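Local coordinates for hexapeptide transferase family protein (Anaplasma phagocytophilum, PDB 3IXC) that probably acts as a transferase of the hexapeptide-repeat family, a trimeric left-handed beta-helix protein that binds magnesium ions through histidines, at residues Gly116-Val121 against Met133-Leu139; Ile73-Thr79 against Thr96-Phe101. One frame throughout, in Å; residues are numbered along the deposited sequence. Where two conformers were deposited one is given.

Contact 1 of 2, residues Gly116-Val121 against Met133-Leu139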
loop_
_atom_site.group_PDB
_atom_site.type_symbol
_atom_site.label_atom_id
_atom_site.label_comp_id
_atom_site.label_asym_id
_atom_site.label_seq_id
_atom_site.Cartn_x
_atom_site.Cartn_y
_atom_site.Cartn_z
ATOM N N GLY A 116 -4.533 19.944 -9.360
ATOM C CA GLY A 116 -5.574 20.930 -9.642
ATOM C C GLY A 116 -6.962 20.348 -9.497
ATOM O O GLY A 116 -7.136 19.126 -9.383
ATOM N N ASN A 117 -7.970 21.219 -9.504
ATOM C CA ASN A 117 -9.353 20.754 -9.409
ATOM C C ASN A 117 -9.645 19.699 -10.465
ATOM O O ASN A 117 -9.185 19.809 -11.600
ATOM C CB ASN A 117 -10.344 21.903 -9.592
ATOM C CG ASN A 117 -10.130 23.031 -8.607
ATOM O OD1 ASN A 117 -9.552 22.849 -7.529
ATOM N ND2 ASN A 117 -10.609 24.219 -8.974
ATOM N N ASN A 118 -10.414 18.686 -10.078
ATOM C CA ASN A 118 -10.833 17.615 -10.991
ATOM C C ASN A 118 -9.691 16.753 -11.526
ATOM O O ASN A 118 -9.894 16.017 -12.491
ATOM C CB ASN A 118 -11.630 18.160 -12.194
ATOM C CG ASN A 118 -13.097 18.465 -11.886
ATOM O OD1 ASN A 118 -13.682 19.329 -12.537
ATOM N ND2 ASN A 118 -13.710 17.732 -10.951
ATOM N N ALA A 119 -8.503 16.840 -10.924
ATOM C CA ALA A 119 -7.430 15.877 -11.223
ATOM C C ALA A 119 -7.868 14.477 -10.798
ATOM O O ALA A 119 -8.644 14.320 -9.840
ATOM C CB ALA A 119 -6.136 16.258 -10.517
ATOM N N PHE A 120 -7.384 13.465 -11.512
ATOM C CA PHE A 120 -7.775 12.077 -11.255
ATOM C C PHE A 120 -6.497 11.260 -11.241
ATOM O O PHE A 120 -5.794 11.168 -12.257
ATOM C CB PHE A 120 -8.735 11.585 -12.349
ATOM C CG PHE A 120 -9.360 10.233 -12.081
ATOM C CD1 PHE A 120 -10.719 10.135 -11.773
ATOM C CD2 PHE A 120 -8.605 9.061 -12.151
ATOM C CE1 PHE A 120 -11.318 8.896 -11.533
ATOM C CE2 PHE A 120 -9.198 7.800 -11.910
ATOM C CZ PHE A 120 -10.555 7.720 -11.608
ATOM N N VAL A 121 -6.192 10.685 -10.083
ATOM C CA VAL A 121 -4.977 9.882 -9.924
ATOM C C VAL A 121 -5.383 8.426 -9.806
ATOM O O VAL A 121 -6.013 8.023 -8.822
ATOM C CB VAL A 121 -4.164 10.311 -8.677
ATOM C CG1 VAL A 121 -2.893 9.462 -8.546
ATOM C CG2 VAL A 121 -3.805 11.784 -8.747
ATOM N N MET A 133 -0.240 18.265 -11.361
ATOM C CA MET A 133 -1.319 17.935 -12.278
ATOM C C MET A 133 -2.201 19.170 -12.407
ATOM O O MET A 133 -2.719 19.687 -11.411
ATOM C CB MET A 133 -2.123 16.727 -11.789
ATOM C CG MET A 133 -1.320 15.433 -11.846
ATOM S SD MET A 133 -2.272 13.989 -11.363
ATOM C CE MET A 133 -3.427 13.876 -12.735
ATOM N N GLU A 134 -2.335 19.674 -13.630
ATOM C CA GLU A 134 -3.212 20.812 -13.862
ATOM C C GLU A 134 -4.671 20.391 -13.697
ATOM O O GLU A 134 -4.985 19.199 -13.640
ATOM C CB GLU A 134 -2.967 21.406 -15.250
ATOM C CG GLU A 134 -1.559 21.997 -15.396
ATOM C CD GLU A 134 -1.372 22.754 -16.690
ATOM O OE1 GLU A 134 -2.206 22.605 -17.617
ATOM O OE2 GLU A 134 -0.376 23.510 -16.779
ATOM N N GLU A 135 -5.558 21.377 -13.593
ATOM C CA GLU A 135 -6.988 21.112 -13.483
ATOM C C GLU A 135 -7.428 20.130 -14.573
ATOM O O GLU A 135 -7.029 20.259 -15.729
ATOM C CB GLU A 135 -7.760 22.438 -13.590
ATOM C CG GLU A 135 -9.277 22.316 -13.737
ATOM C CD GLU A 135 -9.732 21.967 -15.153
ATOM O OE1 GLU A 135 -9.156 22.496 -16.136
ATOM O OE2 GLU A 135 -10.684 21.167 -15.278
ATOM N N GLY A 136 -8.240 19.142 -14.204
ATOM C CA GLY A 136 -8.866 18.275 -15.206
ATOM C C GLY A 136 -7.903 17.433 -16.024
ATOM O O GLY A 136 -8.080 17.270 -17.234
ATOM N N SER A 137 -6.890 16.898 -15.349
ATOM C CA SER A 137 -5.903 15.999 -15.950
ATOM C C SER A 137 -5.963 14.640 -15.255
ATOM O O SER A 137 -6.563 14.512 -14.185
ATOM C CB SER A 137 -4.494 16.596 -15.847
ATOM O OG SER A 137 -4.100 16.763 -14.489
ATOM N N MET A 138 -5.344 13.628 -15.856
ATOM C CA MET A 138 -5.455 12.271 -15.327
ATOM C C MET A 138 -4.172 11.467 -15.433
ATOM O O MET A 138 -3.427 11.602 -16.403
ATOM C CB MET A 138 -6.594 11.517 -16.025
ATOM C CG MET A 138 -6.830 10.122 -15.465
ATOM S SD MET A 138 -8.438 9.424 -15.865
ATOM C CE MET A 138 -8.296 9.213 -17.586
ATOM N N LEU A 139 -3.947 10.641 -14.411
ATOM C CA LEU A 139 -2.864 9.683 -14.389
ATOM C C LEU A 139 -3.490 8.288 -14.380
ATOM O O LEU A 139 -4.382 8.013 -13.568
ATOM C CB LEU A 139 -2.034 9.922 -13.129
ATOM C CG LEU A 139 -0.610 9.398 -13.022
ATOM C CD1 LEU A 139 0.256 9.926 -14.155
ATOM C CD2 LEU A 139 -0.044 9.794 -11.666
HETATM O O HOH W 1 -12.411 21.890 -13.047
#

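Contact 2 of 2, residues Ile73-Thr79 against Thr96-Phe101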
loop_
_atom_site.group_PDB
_atom_site.type_symbol
_atom_site.label_atom_id
_atom_site.label_comp_id
_atom_site.label_asym_id
_atom_site.label_seq_id
_atom_site.Cartn_x
_atom_site.Cartn_y
_atom_site.Cartn_z
ATOM N N ILE A 73 -0.519 19.916 4.308
ATOM C CA ILE A 73 -1.320 19.231 3.304
ATOM C C ILE A 73 -2.673 19.931 3.246
ATOM O O ILE A 73 -3.310 20.142 4.272
ATOM C CB ILE A 73 -1.510 17.740 3.649
ATOM C CG1 ILE A 73 -0.157 17.015 3.709
ATOM C CG2 ILE A 73 -2.432 17.052 2.623
ATOM C CD1 ILE A 73 -0.206 15.647 4.416
ATOM N N GLU A 74 -3.101 20.292 2.040
ATOM C CA GLU A 74 -4.411 20.910 1.851
ATOM C C GLU A 74 -5.241 20.015 0.953
ATOM O O GLU A 74 -4.766 19.573 -0.094
ATOM C CB GLU A 74 -4.269 22.298 1.233
ATOM C CG GLU A 74 -3.486 23.282 2.115
ATOM C CD GLU A 74 -3.297 24.641 1.469
ATOM O OE1 GLU A 74 -3.479 24.761 0.236
ATOM O OE2 GLU A 74 -2.969 25.599 2.200
ATOM N N VAL A 75 -6.465 19.724 1.385
ATOM C CA VAL A 75 -7.379 18.894 0.612
ATOM C C VAL A 75 -8.676 19.663 0.374
ATOM O O VAL A 75 -9.419 19.960 1.317
ATOM C CB VAL A 75 -7.682 17.565 1.338
ATOM C CG1 VAL A 75 -8.648 16.703 0.513
ATOM C CG2 VAL A 75 -6.375 16.794 1.649
ATOM N N GLY A 76 -8.945 19.967 -0.892
ATOM C CA GLY A 76 -10.088 20.801 -1.252
ATOM C C GLY A 76 -11.441 20.120 -1.118
ATOM O O GLY A 76 -11.534 18.901 -0.953
ATOM N N GLU A 77 -12.488 20.941 -1.190
ATOM C CA GLU A 77 -13.880 20.499 -1.167
ATOM C C GLU A 77 -14.137 19.353 -2.148
ATOM O O GLU A 77 -13.672 19.395 -3.286
ATOM C CB GLU A 77 -14.793 21.684 -1.525
ATOM C CG GLU A 77 -16.233 21.304 -1.821
ATOM C CD GLU A 77 -17.083 22.472 -2.316
ATOM O OE1 GLU A 77 -16.561 23.604 -2.444
ATOM O OE2 GLU A 77 -18.277 22.252 -2.584
ATOM N N GLY A 78 -14.882 18.340 -1.699
ATOM C CA GLY A 78 -15.404 17.304 -2.594
ATOM C C GLY A 78 -14.368 16.325 -3.115
ATOM O O GLY A 78 -14.622 15.611 -4.079
ATOM N N THR A 79 -13.203 16.298 -2.472
ATOM C CA THR A 79 -12.115 15.413 -2.884
ATOM C C THR A 79 -12.136 14.102 -2.113
ATOM O O THR A 79 -12.372 14.092 -0.898
ATOM C CB THR A 79 -10.765 16.149 -2.748
ATOM O OG1 THR A 79 -10.673 17.109 -3.812
ATOM C CG2 THR A 79 -9.554 15.194 -2.814
ATOM N N THR A 96 1.877 19.833 0.011
ATOM C CA THR A 96 0.988 19.082 -0.873
ATOM C C THR A 96 -0.341 19.820 -0.927
ATOM O O THR A 96 -1.009 19.977 0.099
ATOM C CB THR A 96 0.764 17.643 -0.372
ATOM O OG1 THR A 96 2.031 16.992 -0.248
ATOM C CG2 THR A 96 -0.116 16.849 -1.348
ATOM N N VAL A 97 -0.699 20.292 -2.117
ATOM C CA VAL A 97 -1.924 21.071 -2.305
ATOM C C VAL A 97 -2.802 20.300 -3.271
ATOM O O VAL A 97 -2.430 20.092 -4.425
ATOM C CB VAL A 97 -1.634 22.486 -2.843
ATOM C CG1 VAL A 97 -2.950 23.241 -3.098
ATOM C CG2 VAL A 97 -0.749 23.265 -1.858
ATOM N N ILE A 98 -3.945 19.845 -2.766
ATOM C CA ILE A 98 -4.894 19.052 -3.545
ATOM C C ILE A 98 -6.170 19.867 -3.671
ATOM O O ILE A 98 -6.730 20.327 -2.665
ATOM C CB ILE A 98 -5.163 17.683 -2.875
ATOM C CG1 ILE A 98 -3.846 16.903 -2.741
ATOM C CG2 ILE A 98 -6.188 16.871 -3.686
ATOM C CD1 ILE A 98 -3.878 15.738 -1.754
ATOM N N GLY A 99 -6.600 20.074 -4.913
ATOM C CA GLY A 99 -7.736 20.951 -5.205
ATOM C C GLY A 99 -9.083 20.321 -4.909
ATOM O O GLY A 99 -9.183 19.368 -4.122
ATOM N N LYS A 100 -10.113 20.868 -5.550
ATOM C CA LYS A 100 -11.499 20.474 -5.335
ATOM C C LYS A 100 -11.906 19.361 -6.287
ATOM O O LYS A 100 -11.453 19.319 -7.426
ATOM C CB LYS A 100 -12.423 21.672 -5.570
ATOM C CG LYS A 100 -12.126 22.881 -4.721
ATOM C CD LYS A 100 -13.122 23.971 -5.078
ATOM C CE LYS A 100 -12.756 25.298 -4.460
ATOM N NZ LYS A 100 -13.690 26.362 -4.929
ATOM N N PHE A 101 -12.779 18.470 -5.818
ATOM C CA PHE A 101 -13.352 17.413 -6.668
ATOM C C PHE A 101 -12.288 16.555 -7.342
ATOM O O PHE A 101 -12.426 16.154 -8.499
ATOM C CB PHE A 101 -14.358 18.018 -7.667
ATOM C CG PHE A 101 -15.420 18.837 -6.999
ATOM C CD1 PHE A 101 -16.403 18.226 -6.221
ATOM C CD2 PHE A 101 -15.418 20.223 -7.117
ATOM C CE1 PHE A 101 -17.384 18.990 -5.578
ATOM C CE2 PHE A 101 -16.387 20.991 -6.481
ATOM C CZ PHE A 101 -17.373 20.375 -5.715
#

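Contact 1 of 2, residues Gly116-Val121 against Met133-Leu139
Four backbone hydrogen bonds stitch G116-V121 to M133-L139. The N-H of G116 reaches M133 O at 2.8 Å, G136 N donates to N117 O, and between the parallel strands F120 N bonds S137 O while L139 N returns a 2.9 Å bond to F120 O, nearly straight at 167°. CA-H groups of E135, A119 and M138 lean on the same carbonyls of N117, S137 and F120. Two type II turns, G116 to A119 and E134 to S137, stack one on the other; this is the repeating corner of a left-handed beta-helix, where successive coils copy one another's bend. The glycines suit it: G116 brings its CA over the E134-E135 peptide, where a side chain would collide, and G136 takes the positive phi of its turn, as does N118 in the first, asparagine tolerating it too. S137 OG closes the second turn with a 2.7 Å bond to E134 O.

Among the apolar groups, F120 and M138 leave their strands on the same face and run alongside each other. With CG anti to the backbone N in both (chi1 -172° in F120), the sulfur lies 4.3 Å from the centroid of the F120 ring, an oblique Met-aromatic contact; the ring also touches L176 and S179 of helix 170-188. V121 points to the other face, where its CG2 lies 3.7 Å from SD of M133, whose bend at chi3 (69°) turns CE toward F120 O.

A water bridges the N118 amide and the E135 carboxylate, donating to OD1 and OE2, while N118 ND2 bonds Q177 of that helix.

Contact 2 of 2, residues Ile73-Thr79 against Thr96-Phe101
The ring of F101 carries E77 O over the centre of one face, 4.1 Å above its plane, while G78 O approaches obliquely. At the far end, CZ lies 3.8 Å from E77 OE2; the extended side chain of E77 runs alongside the phenyl group, carboxylate and ring planes 51° apart. Although the CB of F101 leaves away from the turn, chi1 of -54° sets CG beside the backbone N and brings the ring back past G78, whose lack of a side chain leaves room for CD1 and CE1. Q177, A180, E181 and I184 of helix 170-188 also touch this ring.

These are adjacent coils of a left-handed parallel beta-helix, with strands 73-75 and 96-98 running 3° from parallel and leading into a corner. Their backbones are joined by E74 N to T96 O, I98 N to E74 O and G76 N to I98 O. I73, V75, T96 and I98 share the interior-facing side, where beta-branched residues fit the extended chain; E74 and V97 lie side by side on the other, E74 OE1 near the V97 methyls while OE2 makes a salt bridge with K72. G76 and G78 serve the type II turn, the first by passing close to the G99-K100 peptide, the second by its positive phi. F101 N bonds E77 O in the carbonyl plane. The T79 methyl meets I98 CG2, and OG1 donates a 2.7 Å hydrogen bond to G99 O.

In the fold
Both contacts join one coil of the left-handed beta-helix to the next, at the same kind of corner. Contact 2 takes in the strand entering the corner, contact 1 mainly the corner and the strand leaving it. Each mixes buried side chains with a partly exposed turn. The chemistry differs: contact 1 adds sulfur packing and a water between an amide and a carboxylate, whereas contact 2 has beta-branched packing and a threonine hydroxyl bonded to a backbone carbonyl. The two touch directly, N117 OD1 to K100 N and N118 N to K100 O, both probable hydrogen bonds, so the corners form a continuous stack. Helix 170-188 packs across F101, N118 and F120, residues of both contacts.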